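Local structure of beta-galactosidase (Bacillus circulans, 4MAD) at residues I168-G173 against F199-P204; G216-V221 against N240-C245; E64-W69 against I102-P107. The protein probably catalyses the hydrolysis of terminal non-reducing beta-D-galactose residues in beta-D-galactosides. All coordinates share one frame; numbering follows the deposited sequence.

How the interactions relate
All three contacts lie on the eight-stranded parallel barrel of the family 35 catalytic domain. Along the chain, interaction 3 (strands 62-66 and 100-104) closes first, interaction 1 then joins the loop after strand 163-167 to strand 197-202, and interaction 2 (strands 218-223 and 244-249) comes last. Centres of interactions 1 and 2 are about 10 Å apart, where strands 197-202 and 218-223 are sheet neighbours. Those of 1 and 3 are about 13 Å apart and meet through Asn170, whose OD1 probably accepts a bond from Tyr66. Interactions 2 and 3, about 18 Å centre to centre, do not touch. Interaction 1 holds the predicted proton donor Glu171; Arg104 of interaction 3 bonds Glu247, the predicted nucleophile.

Interaction 1: residues I168-G173 against F199-P204; sequences IENEYG and FTSDGP
Glu171, the predicted proton donor, passes over the end of strand 199-202, with Asp202 and Ile168 marking the two ends of the contact. At the Ile168 end the bond is pure backbone: Ile168 N donates to Phe199 O at 2.9 Å, while Ile168 CB lies 4.2 Å from Thr200 CG2. Asp202 works from the other end. Its CG stands anti to the carbonyl carbon (chi1 -75°), which carries the carboxylate to the backbone of the 3-10 turn, where OD1 accepts from Gly173 N at 2.9 Å, nearly in line with its C-O bond. Asp202 OD2 accepts from a water 2.8 Å away, one of several acceptors around it; that water accepts from Tyr172 N. OD1 is thus tied directly to the turn and OD2 through the water, while OD2 also lies close to Glu219 OE2, where a proton may be shared. Glu171 rests on the strand through a CA-H...O contact, Glu171 CA to Ser201 O 3.1 Å, and its extended chain sends OE2 to Asn222 ND2. A second water accepts from Ser201 N and, weakly, from Glu169 N. An Asn-Glu pair after the fourth barrel strand is the acid/base signature of clan GH-A, consistent with the predicted role. Ile168 and Tyr172 lean on helix 179-192, whereas Phe199 and Ser201 touch Met246 of strand 244-249 and Thr220 of strand 218-223.

Interaction 2: residues G216-V221 against N240-C245; sequences GIFETV and NAPLMC
Glu219 O, Pro242 O and Met244 N share one water. The water oxygen donates to Glu219 O at 2.9 Å. It donates to Pro242 O at 3.0 Å and accepts from Met244 N at 2.8 Å, bridging the backbones ahead of the point where the strands pair. Pro242 O also meets the edge of the Phe218 ring in its plane, with Phe218 CE1 3.3 Å away; the same CE1 lies 3.8 Å from Ala241 CB. The ring reaches across because its CG is anti to the backbone N (chi1 -180°). Replacing Phe218 by alanine removes the ring, which is likely to open a gap beside Ala241 and Pro242 and leave Pro242 O without its aromatic C-H neighbours. Helix 227-237 links strands 218-223 and 244-249 in a beta-alpha-beta unit of the barrel, and their only bridge within the segments is the parallel pair Val221-Cys245. There Val221 N donates a weak bond to Met244 O, 3.3 Å, and Cys245 CA approaches Val221 O at 3.1 Å in a CA-H...O contact. Just before it, Thr220 and Met244 lie side by side, Thr220 CG2 being 3.7 Å from Met244 CB. Thr220 OG1 is turned to bond Thr200 O on the preceding strand.

Interaction 3: residues E64-W69 against I102-P107; sequences ETYVAW and IVRPGP
Adjacent parallel strands of the (beta/alpha)8 barrel, 64-66 and 102-104, pair Glu64 with Ile102, Thr65 with Val103 and Tyr66 with Arg104. The backbone evidence is regular: Thr65 N donates to Ile102 O at 3.2 Å, Arg104 N to Thr65 O at 3.0 Å and Val67 N to Arg104 O at 3.2 Å. On the face bearing Glu64, Tyr66 and Arg104, the arginine buries the largest area. Glu64 bends at chi2 (-85°), bringing its carboxylate to the guanidinium edge for a long salt bridge, Glu64 OE1 to Arg104 NH1 3.6 Å; OE1 is also bonded to Asn283. Tyr66 instead meets one guanidinium face, its CE1 lying 3.4 Å above the plane, with ring and guanidinium 41° apart. The hydroxyl sits over the same group, too badly angled to NH2 for a hydrogen bond, and pairs with Asn170. Arg104 NH2 forms a salt bridge with Glu247, the predicted nucleophile; with Tyr66 against one face, the guanidinium is probably held in its turn toward that residue. Just past the strand, Val67 CG2 packs at 3.7 Å on Val103 CG1, whose side chain is on the face bearing Thr65. Farther on, Trp69 CE3 lies 3.8 Å from Pro107 CB, the proline following a cis peptide bond. Between Val67 and Pro105 a water donates to both carbonyl oxygens, each 2.8 Å from the water oxygen.

Interaction 1: residues I168-G173 against F199-P204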
ATOM      1  N   ILE A 168      10.701  -6.738 -15.120  1.00 17.89           N
ATOM      2  CA  ILE A 168       9.616  -6.907 -16.018  1.00 18.95           C
ATOM      3  C   ILE A 168       8.340  -7.266 -15.339  1.00 24.18           C
ATOM      4  O   ILE A 168       7.478  -6.489 -15.356  1.00 31.27           O
ATOM      5  CB  ILE A 168       9.947  -7.791 -17.208  1.00 19.25           C
ATOM      6  CG1 ILE A 168      10.958  -7.055 -18.088  1.00 15.95           C
ATOM      7  CG2 ILE A 168       8.701  -8.084 -17.959  1.00 19.63           C
ATOM      8  CD1 ILE A 168      11.671  -7.865 -18.985  1.00 16.17           C
ATOM      9  N   GLU A 169       8.146  -8.366 -14.703  1.00 26.95           N
ATOM     10  CA  GLU A 169       6.771  -8.250 -14.123  1.00 23.84           C
ATOM     11  C   GLU A 169       7.160  -8.219 -12.653  1.00 19.81           C
ATOM     12  O   GLU A 169       8.160  -7.781 -12.277  1.00 17.26           O
ATOM     13  CB  GLU A 169       5.896  -9.422 -14.535  1.00 22.42           C
ATOM     14  CG  GLU A 169       4.520  -9.115 -15.029  1.00 22.23           C
ATOM     15  CD  GLU A 169       3.476  -9.453 -14.007  1.00 22.02           C
ATOM     16  OE1 GLU A 169       3.794  -9.931 -12.939  1.00 20.14           O
ATOM     17  OE2 GLU A 169       2.328  -9.206 -14.283  1.00 19.50           O
ATOM     18  N   ASN A 170       6.249  -8.659 -11.855  1.00 18.04           N
ATOM     19  CA  ASN A 170       6.619  -9.176 -10.560  1.00 18.26           C
ATOM     20  C   ASN A 170       6.199 -10.511 -10.032  1.00 18.26           C
ATOM     21  O   ASN A 170       5.051 -10.780  -9.927  1.00 16.60           O
ATOM     22  CB  ASN A 170       6.078  -8.064  -9.689  1.00 19.13           C
ATOM     23  CG  ASN A 170       6.558  -8.160  -8.263  1.00 21.39           C
ATOM     24  OD1 ASN A 170       7.631  -7.776  -7.976  1.00 22.86           O
ATOM     25  ND2 ASN A 170       5.764  -8.711  -7.398  1.00 22.48           N
ATOM     26  N   GLU A 171       7.170 -11.365  -9.766  1.00 15.58           N
ATOM     27  CA  GLU A 171       6.861 -12.668  -9.247  1.00 17.21           C
ATOM     28  C   GLU A 171       5.725 -13.315 -10.074  1.00 18.44           C
ATOM     29  O   GLU A 171       4.788 -13.823  -9.539  1.00 17.11           O
ATOM     30  CB  GLU A 171       6.512 -12.578  -7.760  1.00 20.38           C
ATOM     31  CG  GLU A 171       7.669 -12.374  -6.851  1.00 21.59           C
ATOM     32  CD  GLU A 171       7.399 -12.657  -5.356  1.00 29.44           C
ATOM     33  OE1 GLU A 171       6.262 -12.462  -4.933  1.00 29.63           O
ATOM     34  OE2 GLU A 171       8.340 -13.050  -4.658  1.00 24.51           O
ATOM     35  N   TYR A 172       5.846 -13.260 -11.392  1.00 15.42           N
ATOM     36  CA  TYR A 172       4.751 -13.688 -12.240  1.00 15.51           C
ATOM     37  C   TYR A 172       4.402 -15.155 -12.029  1.00 20.36           C
ATOM     38  O   TYR A 172       3.282 -15.518 -12.095  1.00 18.18           O
ATOM     39  CB  TYR A 172       4.956 -13.377 -13.699  1.00 15.25           C
ATOM     40  CG  TYR A 172       3.762 -13.706 -14.541  1.00 12.73           C
ATOM     41  CD1 TYR A 172       2.566 -13.018 -14.413  1.00 13.64           C
ATOM     42  CD2 TYR A 172       3.779 -14.760 -15.426  1.00 15.15           C
ATOM     43  CE1 TYR A 172       1.488 -13.339 -15.153  1.00 17.97           C
ATOM     44  CE2 TYR A 172       2.677 -15.084 -16.150  1.00 17.53           C
ATOM     45  CZ  TYR A 172       1.540 -14.365 -16.024  1.00 14.79           C
ATOM     46  OH  TYR A 172       0.460 -14.670 -16.759  1.00 17.24           O
ATOM     47  N   GLY A 173       5.411 -15.963 -11.743  1.00 14.69           N
ATOM     48  CA  GLY A 173       5.259 -17.370 -11.594  1.00 18.11           C
ATOM     49  C   GLY A 173       4.371 -17.778 -10.458  1.00 16.38           C
ATOM     50  O   GLY A 173       3.975 -18.909 -10.331  1.00 17.69           O
ATOM     51  N   PHE A 199      15.101  -7.677 -16.090  1.00 15.97           N
ATOM     52  CA  PHE A 199      15.174  -8.893 -15.332  1.00 14.16           C
ATOM     53  C   PHE A 199      13.820  -9.195 -14.750  1.00 14.21           C
ATOM     54  O   PHE A 199      13.044  -8.352 -14.698  1.00 18.17           O
ATOM     55  CB  PHE A 199      16.219  -8.765 -14.228  1.00 15.63           C
ATOM     56  CG  PHE A 199      15.868  -7.773 -13.196  1.00 21.21           C
ATOM     57  CD1 PHE A 199      15.109  -8.111 -12.136  1.00 20.65           C
ATOM     58  CD2 PHE A 199      16.280  -6.466 -13.296  1.00 21.73           C
ATOM     59  CE1 PHE A 199      14.775  -7.176 -11.205  1.00 17.76           C
ATOM     60  CE2 PHE A 199      15.955  -5.547 -12.336  1.00 21.00           C
ATOM     61  CZ  PHE A 199      15.209  -5.890 -11.327  1.00 16.32           C
ATOM     62  N   THR A 200      13.643 -10.397 -14.246  1.00 16.00           N
ATOM     63  CA  THR A 200      12.460 -10.838 -13.540  1.00 15.97           C
ATOM     64  C   THR A 200      12.840 -11.309 -12.138  1.00 18.35           C
ATOM     65  O   THR A 200      13.969 -11.490 -11.839  1.00 17.56           O
ATOM     66  CB  THR A 200      11.751 -12.015 -14.244  1.00 18.47           C
ATOM     67  OG1 THR A 200      12.657 -13.062 -14.493  1.00 18.98           O
ATOM     68  CG2 THR A 200      11.129 -11.525 -15.567  1.00 19.59           C
ATOM     69  N   SER A 201      11.836 -11.467 -11.298  1.00 16.99           N
ATOM     70  CA  SER A 201      12.041 -12.090 -10.016  1.00 15.61           C
ATOM     71  C   SER A 201      10.931 -13.072  -9.742  1.00 15.85           C
ATOM     72  O   SER A 201       9.861 -12.889 -10.166  1.00 18.86           O
ATOM     73  CB  SER A 201      12.174 -11.057  -8.889  1.00 16.80           C
ATOM     74  OG  SER A 201      10.986 -10.373  -8.595  1.00 21.96           O
ATOM     75  N   ASP A 202      11.267 -14.133  -9.057  1.00 16.19           N
ATOM     76  CA  ASP A 202      10.302 -15.112  -8.645  1.00 16.63           C
ATOM     77  C   ASP A 202      10.758 -15.826  -7.374  1.00 18.27           C
ATOM     78  O   ASP A 202      11.874 -15.723  -7.006  1.00 17.20           O
ATOM     79  CB  ASP A 202      10.082 -16.145  -9.706  1.00 16.24           C
ATOM     80  CG  ASP A 202       9.273 -15.642 -10.848  1.00 22.11           C
ATOM     81  OD1 ASP A 202       8.067 -15.564 -10.732  1.00 22.34           O
ATOM     82  OD2 ASP A 202       9.870 -15.346 -11.861  1.00 22.28           O
ATOM     83  N   GLY A 203       9.844 -16.543  -6.734  1.00 19.20           N
ATOM     84  CA  GLY A 203      10.208 -17.449  -5.670  1.00 17.95           C
ATOM     85  C   GLY A 203      10.962 -18.647  -6.230  1.00 15.11           C
ATOM     86  O   GLY A 203      10.779 -19.008  -7.310  1.00 16.08           O
ATOM     87  N   PRO A 204      11.819 -19.233  -5.428  1.00 15.81           N
ATOM     88  CA  PRO A 204      12.742 -20.261  -5.891  1.00 17.86           C
ATOM     89  C   PRO A 204      12.110 -21.632  -5.897  1.00 19.73           C
ATOM     90  O   PRO A 204      12.533 -22.452  -5.168  1.00 22.47           O
ATOM     91  CB  PRO A 204      13.833 -20.247  -4.818  1.00 17.72           C
ATOM     92  CG  PRO A 204      13.224 -19.751  -3.646  1.00 20.14           C
ATOM     93  CD  PRO A 204      12.106 -18.828  -4.062  1.00 16.85           C
TER
HETATM   94  O   HOH W   1       9.196 -10.467 -12.369  1.00 17.82           O
HETATM   95  O   HOH W   2       8.445 -13.247 -13.063  1.00 16.45           O

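Interaction 2: residues G216-V221 against N240-C245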
ATOM      1  N   GLY A 216      15.323 -15.129 -22.786  1.00 25.40           N
ATOM      2  CA  GLY A 216      16.303 -14.096 -22.994  1.00 24.63           C
ATOM      3  C   GLY A 216      16.533 -13.157 -21.841  1.00 25.61           C
ATOM      4  O   GLY A 216      17.277 -12.255 -21.964  1.00 25.56           O
ATOM      5  N   ILE A 217      15.872 -13.399 -20.720  1.00 24.16           N
ATOM      6  CA  ILE A 217      15.869 -12.462 -19.613  1.00 19.97           C
ATOM      7  C   ILE A 217      16.445 -13.021 -18.289  1.00 22.02           C
ATOM      8  O   ILE A 217      16.044 -14.051 -17.854  1.00 20.74           O
ATOM      9  CB  ILE A 217      14.431 -11.923 -19.396  1.00 18.17           C
ATOM     10  CG1 ILE A 217      13.936 -11.150 -20.614  1.00 21.35           C
ATOM     11  CG2 ILE A 217      14.390 -11.084 -18.224  1.00 17.31           C
ATOM     12  CD1 ILE A 217      14.724  -9.965 -20.948  1.00 22.47           C
ATOM     13  N   PHE A 218      17.344 -12.276 -17.670  1.00 19.09           N
ATOM     14  CA  PHE A 218      17.977 -12.635 -16.407  1.00 20.31           C
ATOM     15  C   PHE A 218      16.902 -12.833 -15.332  1.00 17.97           C
ATOM     16  O   PHE A 218      16.042 -12.052 -15.212  1.00 16.28           O
ATOM     17  CB  PHE A 218      18.909 -11.480 -16.028  1.00 19.72           C
ATOM     18  CG  PHE A 218      19.669 -11.666 -14.749  1.00 20.69           C
ATOM     19  CD1 PHE A 218      20.450 -12.758 -14.534  1.00 22.89           C
ATOM     20  CD2 PHE A 218      19.632 -10.708 -13.773  1.00 23.20           C
ATOM     21  CE1 PHE A 218      21.124 -12.901 -13.375  1.00 20.30           C
ATOM     22  CE2 PHE A 218      20.303 -10.868 -12.626  1.00 16.62           C
ATOM     23  CZ  PHE A 218      21.041 -11.958 -12.429  1.00 18.02           C
ATOM     24  N   GLU A 219      17.044 -13.872 -14.536  1.00 18.29           N
ATOM     25  CA  GLU A 219      16.145 -14.134 -13.425  1.00 17.26           C
ATOM     26  C   GLU A 219      16.835 -13.962 -12.059  1.00 16.97           C
ATOM     27  O   GLU A 219      17.984 -14.269 -11.903  1.00 15.93           O
ATOM     28  CB  GLU A 219      15.477 -15.515 -13.544  1.00 17.98           C
ATOM     29  CG  GLU A 219      14.632 -15.997 -12.399  1.00 18.39           C
ATOM     30  CD  GLU A 219      13.267 -15.324 -12.317  1.00 25.75           C
ATOM     31  OE1 GLU A 219      13.246 -14.119 -12.329  1.00 24.32           O
ATOM     32  OE2 GLU A 219      12.254 -16.020 -12.214  1.00 23.97           O
ATOM     33  N   THR A 220      16.074 -13.473 -11.102  1.00 14.58           N
ATOM     34  CA  THR A 220      16.526 -13.320  -9.734  1.00 17.72           C
ATOM     35  C   THR A 220      15.522 -14.043  -8.854  1.00 17.12           C
ATOM     36  O   THR A 220      14.486 -14.318  -9.313  1.00 16.82           O
ATOM     37  CB  THR A 220      16.586 -11.865  -9.332  1.00 16.80           C
ATOM     38  OG1 THR A 220      15.333 -11.239  -9.497  1.00 18.22           O
ATOM     39  CG2 THR A 220      17.627 -11.130 -10.154  1.00 17.81           C
ATOM     40  N   VAL A 221      15.759 -14.383  -7.642  1.00 15.12           N
ATOM     41  CA  VAL A 221      14.802 -14.909  -6.692  1.00 16.02           C
ATOM     42  C   VAL A 221      14.654 -14.068  -5.427  1.00 15.79           C
ATOM     43  O   VAL A 221      15.543 -13.313  -5.095  1.00 17.62           O
ATOM     44  CB  VAL A 221      15.176 -16.344  -6.277  1.00 20.00           C
ATOM     45  CG1 VAL A 221      15.102 -17.280  -7.474  1.00 20.00           C
ATOM     46  CG2 VAL A 221      16.563 -16.373  -5.655  1.00 20.00           C
ATOM     47  N   ASN A 240      24.675 -20.260 -15.049  1.00 25.76           N
ATOM     48  CA  ASN A 240      25.909 -19.481 -15.068  1.00 26.86           C
ATOM     49  C   ASN A 240      25.900 -18.016 -14.614  1.00 27.78           C
ATOM     50  O   ASN A 240      26.878 -17.497 -14.178  1.00 27.87           O
ATOM     51  CB  ASN A 240      26.518 -19.553 -16.447  1.00 28.65           C
ATOM     52  CG  ASN A 240      26.763 -20.952 -16.885  1.00 32.86           C
ATOM     53  OD1 ASN A 240      27.254 -21.737 -16.149  1.00 32.17           O
ATOM     54  ND2 ASN A 240      26.366 -21.268 -18.074  1.00 35.50           N
ATOM     55  N   ALA A 241      24.741 -17.398 -14.717  1.00 25.83           N
ATOM     56  CA  ALA A 241      24.553 -16.010 -14.464  1.00 23.22           C
ATOM     57  C   ALA A 241      24.692 -15.677 -12.983  1.00 21.78           C
ATOM     58  O   ALA A 241      24.609 -16.538 -12.175  1.00 20.24           O
ATOM     59  CB  ALA A 241      23.279 -15.572 -14.982  1.00 25.18           C
ATOM     60  N   PRO A 242      24.943 -14.416 -12.681  1.00 18.98           N
ATOM     61  CA  PRO A 242      25.223 -14.013 -11.313  1.00 19.60           C
ATOM     62  C   PRO A 242      24.015 -14.254 -10.468  1.00 20.50           C
ATOM     63  O   PRO A 242      22.946 -14.238 -10.985  1.00 20.39           O
ATOM     64  CB  PRO A 242      25.464 -12.518 -11.422  1.00 22.00           C
ATOM     65  CG  PRO A 242      25.307 -12.170 -12.752  1.00 22.92           C
ATOM     66  CD  PRO A 242      25.252 -13.334 -13.607  1.00 18.78           C
ATOM     67  N   LEU A 243      24.207 -14.459  -9.189  1.00 18.19           N
ATOM     68  CA  LEU A 243      23.107 -14.753  -8.289  1.00 17.32           C
ATOM     69  C   LEU A 243      22.607 -13.502  -7.589  1.00 18.89           C
ATOM     70  O   LEU A 243      23.369 -12.852  -6.984  1.00 19.37           O
ATOM     71  CB  LEU A 243      23.572 -15.725  -7.238  1.00 16.79           C
ATOM     72  CG  LEU A 243      24.201 -17.042  -7.654  1.00 19.34           C
ATOM     73  CD1 LEU A 243      24.753 -17.813  -6.464  1.00 19.61           C
ATOM     74  CD2 LEU A 243      23.174 -17.857  -8.382  1.00 17.64           C
ATOM     75  N   MET A 244      21.329 -13.177  -7.690  1.00 16.03           N
ATOM     76  CA  MET A 244      20.786 -12.052  -6.960  1.00 15.33           C
ATOM     77  C   MET A 244      19.478 -12.356  -6.214  1.00 17.09           C
ATOM     78  O   MET A 244      18.596 -12.876  -6.763  1.00 16.77           O
ATOM     79  CB  MET A 244      20.560 -10.853  -7.850  1.00 16.26           C
ATOM     80  CG  MET A 244      20.214  -9.653  -7.057  1.00 14.05           C
ATOM     81  SD  MET A 244      20.440  -8.199  -8.010  1.00 21.12           S
ATOM     82  CE  MET A 244      20.214  -6.976  -6.837  1.00 23.56           C
ATOM     83  N   CYS A 245      19.395 -11.962  -4.965  1.00 17.03           N
ATOM     84  CA  CYS A 245      18.161 -12.003  -4.224  1.00 15.71           C
ATOM     85  C   CYS A 245      17.499 -10.660  -4.380  1.00 15.81           C
ATOM     86  O   CYS A 245      17.896  -9.736  -3.800  1.00 18.83           O
ATOM     87  CB  CYS A 245      18.451 -12.230  -2.763  1.00 17.52           C
ATOM     88  SG  CYS A 245      16.990 -12.212  -1.739  1.00 17.99           S
TER
HETATM   89  O   HOH W   3      20.144 -14.070 -10.036  1.00 19.74           O

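Interaction 3: residues E64-W69 against I102-P107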
ATOM      1  N   GLU A  64      16.111   0.646  -4.763  1.00 17.61           N
ATOM      2  CA  GLU A  64      15.177   0.027  -5.626  1.00 16.72           C
ATOM      3  C   GLU A  64      13.788   0.461  -5.228  1.00 16.58           C
ATOM      4  O   GLU A  64      13.474   0.432  -4.089  1.00 16.42           O
ATOM      5  CB  GLU A  64      15.282  -1.486  -5.536  1.00 18.36           C
ATOM      6  CG  GLU A  64      14.251  -2.259  -6.272  1.00 21.56           C
ATOM      7  CD  GLU A  64      12.992  -2.439  -5.439  1.00 24.82           C
ATOM      8  OE1 GLU A  64      13.072  -2.931  -4.325  1.00 22.87           O
ATOM      9  OE2 GLU A  64      11.946  -2.050  -5.930  1.00 26.86           O
ATOM     10  N   THR A  65      12.979   0.833  -6.204  1.00 14.38           N
ATOM     11  CA  THR A  65      11.614   1.154  -5.937  1.00 14.33           C
ATOM     12  C   THR A  65      10.681   0.560  -6.966  1.00 16.11           C
ATOM     13  O   THR A  65      11.000   0.487  -8.087  1.00 17.56           O
ATOM     14  CB  THR A  65      11.373   2.660  -5.902  1.00 16.12           C
ATOM     15  OG1 THR A  65      10.049   2.940  -5.466  1.00 16.37           O
ATOM     16  CG2 THR A  65      11.587   3.238  -7.260  1.00 16.28           C
ATOM     17  N   TYR A  66       9.502   0.172  -6.528  1.00 15.15           N
ATOM     18  CA  TYR A  66       8.396  -0.090  -7.401  1.00 16.70           C
ATOM     19  C   TYR A  66       7.839   1.223  -7.930  1.00 16.56           C
ATOM     20  O   TYR A  66       8.162   2.241  -7.415  1.00 17.32           O
ATOM     21  CB  TYR A  66       7.257  -0.768  -6.663  1.00 16.65           C
ATOM     22  CG  TYR A  66       7.399  -2.223  -6.371  1.00 13.63           C
ATOM     23  CD1 TYR A  66       7.571  -3.145  -7.358  1.00 14.56           C
ATOM     24  CD2 TYR A  66       7.262  -2.686  -5.089  1.00 18.74           C
ATOM     25  CE1 TYR A  66       7.657  -4.489  -7.057  1.00 20.12           C
ATOM     26  CE2 TYR A  66       7.348  -3.980  -4.806  1.00 18.16           C
ATOM     27  CZ  TYR A  66       7.541  -4.907  -5.781  1.00 20.10           C
ATOM     28  OH  TYR A  66       7.642  -6.230  -5.464  1.00 19.15           O
ATOM     29  N   VAL A  67       7.016   1.144  -8.974  1.00 16.25           N
ATOM     30  CA  VAL A  67       6.206   2.256  -9.457  1.00 17.38           C
ATOM     31  C   VAL A  67       4.731   1.926  -9.295  1.00 16.64           C
ATOM     32  O   VAL A  67       4.327   0.951  -9.772  1.00 14.35           O
ATOM     33  CB  VAL A  67       6.398   2.524 -10.959  1.00 17.06           C
ATOM     34  CG1 VAL A  67       5.631   3.684 -11.347  1.00 19.30           C
ATOM     35  CG2 VAL A  67       7.869   2.714 -11.313  1.00 19.88           C
ATOM     36  N   ALA A  68       3.953   2.803  -8.674  1.00 18.44           N
ATOM     37  CA  ALA A  68       2.592   2.524  -8.327  1.00 15.04           C
ATOM     38  C   ALA A  68       1.654   3.121  -9.388  1.00 16.45           C
ATOM     39  O   ALA A  68       1.385   4.264  -9.378  1.00 17.04           O
ATOM     40  CB  ALA A  68       2.295   3.106  -6.990  1.00 14.56           C
ATOM     41  N   TRP A  69       1.145   2.290 -10.269  1.00 15.32           N
ATOM     42  CA  TRP A  69       0.310   2.759 -11.351  1.00 15.75           C
ATOM     43  C   TRP A  69      -0.912   3.496 -10.829  1.00 17.04           C
ATOM     44  O   TRP A  69      -1.191   4.527 -11.265  1.00 15.81           O
ATOM     45  CB  TRP A  69      -0.127   1.552 -12.192  1.00 15.90           C
ATOM     46  CG  TRP A  69      -0.961   1.816 -13.410  1.00 14.25           C
ATOM     47  CD1 TRP A  69      -1.369   3.004 -13.891  1.00 17.86           C
ATOM     48  CD2 TRP A  69      -1.516   0.824 -14.284  1.00 16.54           C
ATOM     49  NE1 TRP A  69      -2.119   2.828 -15.030  1.00 16.29           N
ATOM     50  CE2 TRP A  69      -2.217   1.492 -15.284  1.00 19.14           C
ATOM     51  CE3 TRP A  69      -1.459  -0.554 -14.330  1.00 16.43           C
ATOM     52  CZ2 TRP A  69      -2.858   0.817 -16.296  1.00 17.51           C
ATOM     53  CZ3 TRP A  69      -2.106  -1.216 -15.358  1.00 17.70           C
ATOM     54  CH2 TRP A  69      -2.781  -0.529 -16.311  1.00 18.69           C
ATOM     55  N   ILE A 102      17.335   0.948  -9.283  1.00 18.90           N
ATOM     56  CA  ILE A 102      16.616  -0.109  -9.951  1.00 18.52           C
ATOM     57  C   ILE A 102      15.147   0.278  -9.858  1.00 14.89           C
ATOM     58  O   ILE A 102      14.718   0.673  -8.841  1.00 14.24           O
ATOM     59  CB  ILE A 102      16.823  -1.446  -9.274  1.00 20.51           C
ATOM     60  CG1 ILE A 102      18.267  -1.922  -9.442  1.00 23.66           C
ATOM     61  CG2 ILE A 102      15.931  -2.473  -9.845  1.00 20.51           C
ATOM     62  CD1 ILE A 102      18.611  -3.131  -8.689  1.00 22.40           C
ATOM     63  N   VAL A 103      14.440   0.201 -10.965  1.00 14.07           N
ATOM     64  CA  VAL A 103      13.036   0.546 -11.022  1.00 15.77           C
ATOM     65  C   VAL A 103      12.277  -0.733 -11.355  1.00 16.92           C
ATOM     66  O   VAL A 103      12.667  -1.445 -12.208  1.00 18.18           O
ATOM     67  CB  VAL A 103      12.759   1.558 -12.085  1.00 16.13           C
ATOM     68  CG1 VAL A 103      11.331   1.869 -12.144  1.00 19.57           C
ATOM     69  CG2 VAL A 103      13.465   2.765 -11.819  1.00 18.71           C
ATOM     70  N   ARG A 104      11.195  -0.906 -10.733  1.00 16.37           N
ATOM     71  CA  ARG A 104      10.456  -2.112 -10.859  1.00 14.25           C
ATOM     72  C   ARG A 104       9.023  -1.724 -11.286  1.00 15.41           C
ATOM     73  O   ARG A 104       8.220  -1.424 -10.486  1.00 18.79           O
ATOM     74  CB  ARG A 104      10.447  -2.907  -9.551  1.00 20.00           C
ATOM     75  CG  ARG A 104      11.814  -3.416  -9.125  1.00 20.00           C
ATOM     76  CD  ARG A 104      11.823  -4.122  -7.779  1.00 20.00           C
ATOM     77  NE  ARG A 104      11.021  -5.342  -7.796  1.00 20.00           N
ATOM     78  CZ  ARG A 104      10.768  -6.083  -6.726  1.00 20.00           C
ATOM     79  NH1 ARG A 104      11.252  -5.728  -5.542  1.00 20.00           N
ATOM     80  NH2 ARG A 104      10.029  -7.179  -6.834  1.00 20.00           N
ATOM     81  N   PRO A 105       8.741  -1.451 -12.552  1.00 16.69           N
ATOM     82  CA  PRO A 105       7.541  -0.775 -13.034  1.00 17.87           C
ATOM     83  C   PRO A 105       6.264  -1.633 -13.120  1.00 16.62           C
ATOM     84  O   PRO A 105       5.247  -1.124 -13.476  1.00 19.42           O
ATOM     85  CB  PRO A 105       7.954  -0.296 -14.395  1.00 16.32           C
ATOM     86  CG  PRO A 105       8.865  -1.246 -14.829  1.00 17.55           C
ATOM     87  CD  PRO A 105       9.635  -1.726 -13.663  1.00 13.49           C
ATOM     88  N   GLY A 106       6.341  -2.874 -12.704  1.00 18.02           N
ATOM     89  CA  GLY A 106       5.186  -3.725 -12.704  1.00 17.49           C
ATOM     90  C   GLY A 106       4.765  -4.138 -14.102  1.00 15.34           C
ATOM     91  O   GLY A 106       5.535  -4.739 -14.762  1.00 20.31           O
ATOM     92  N   PRO A 107       3.532  -3.905 -14.518  1.00 14.45           N
ATOM     93  CA  PRO A 107       2.576  -2.984 -13.942  1.00 15.20           C
ATOM     94  C   PRO A 107       1.852  -3.356 -12.665  1.00 16.19           C
ATOM     95  O   PRO A 107       1.263  -2.511 -12.069  1.00 18.69           O
ATOM     96  CB  PRO A 107       1.586  -2.769 -15.061  1.00 16.15           C
ATOM     97  CG  PRO A 107       1.671  -3.896 -15.873  1.00 19.17           C
ATOM     98  CD  PRO A 107       2.971  -4.587 -15.679  1.00 14.27           C
TER
HETATM   99  O   HOH W   4       1.716  -0.715 -10.032  1.00 15.69           O
HETATM  100  O   HOH W   5       3.593   0.970 -12.478  1.00 21.54           O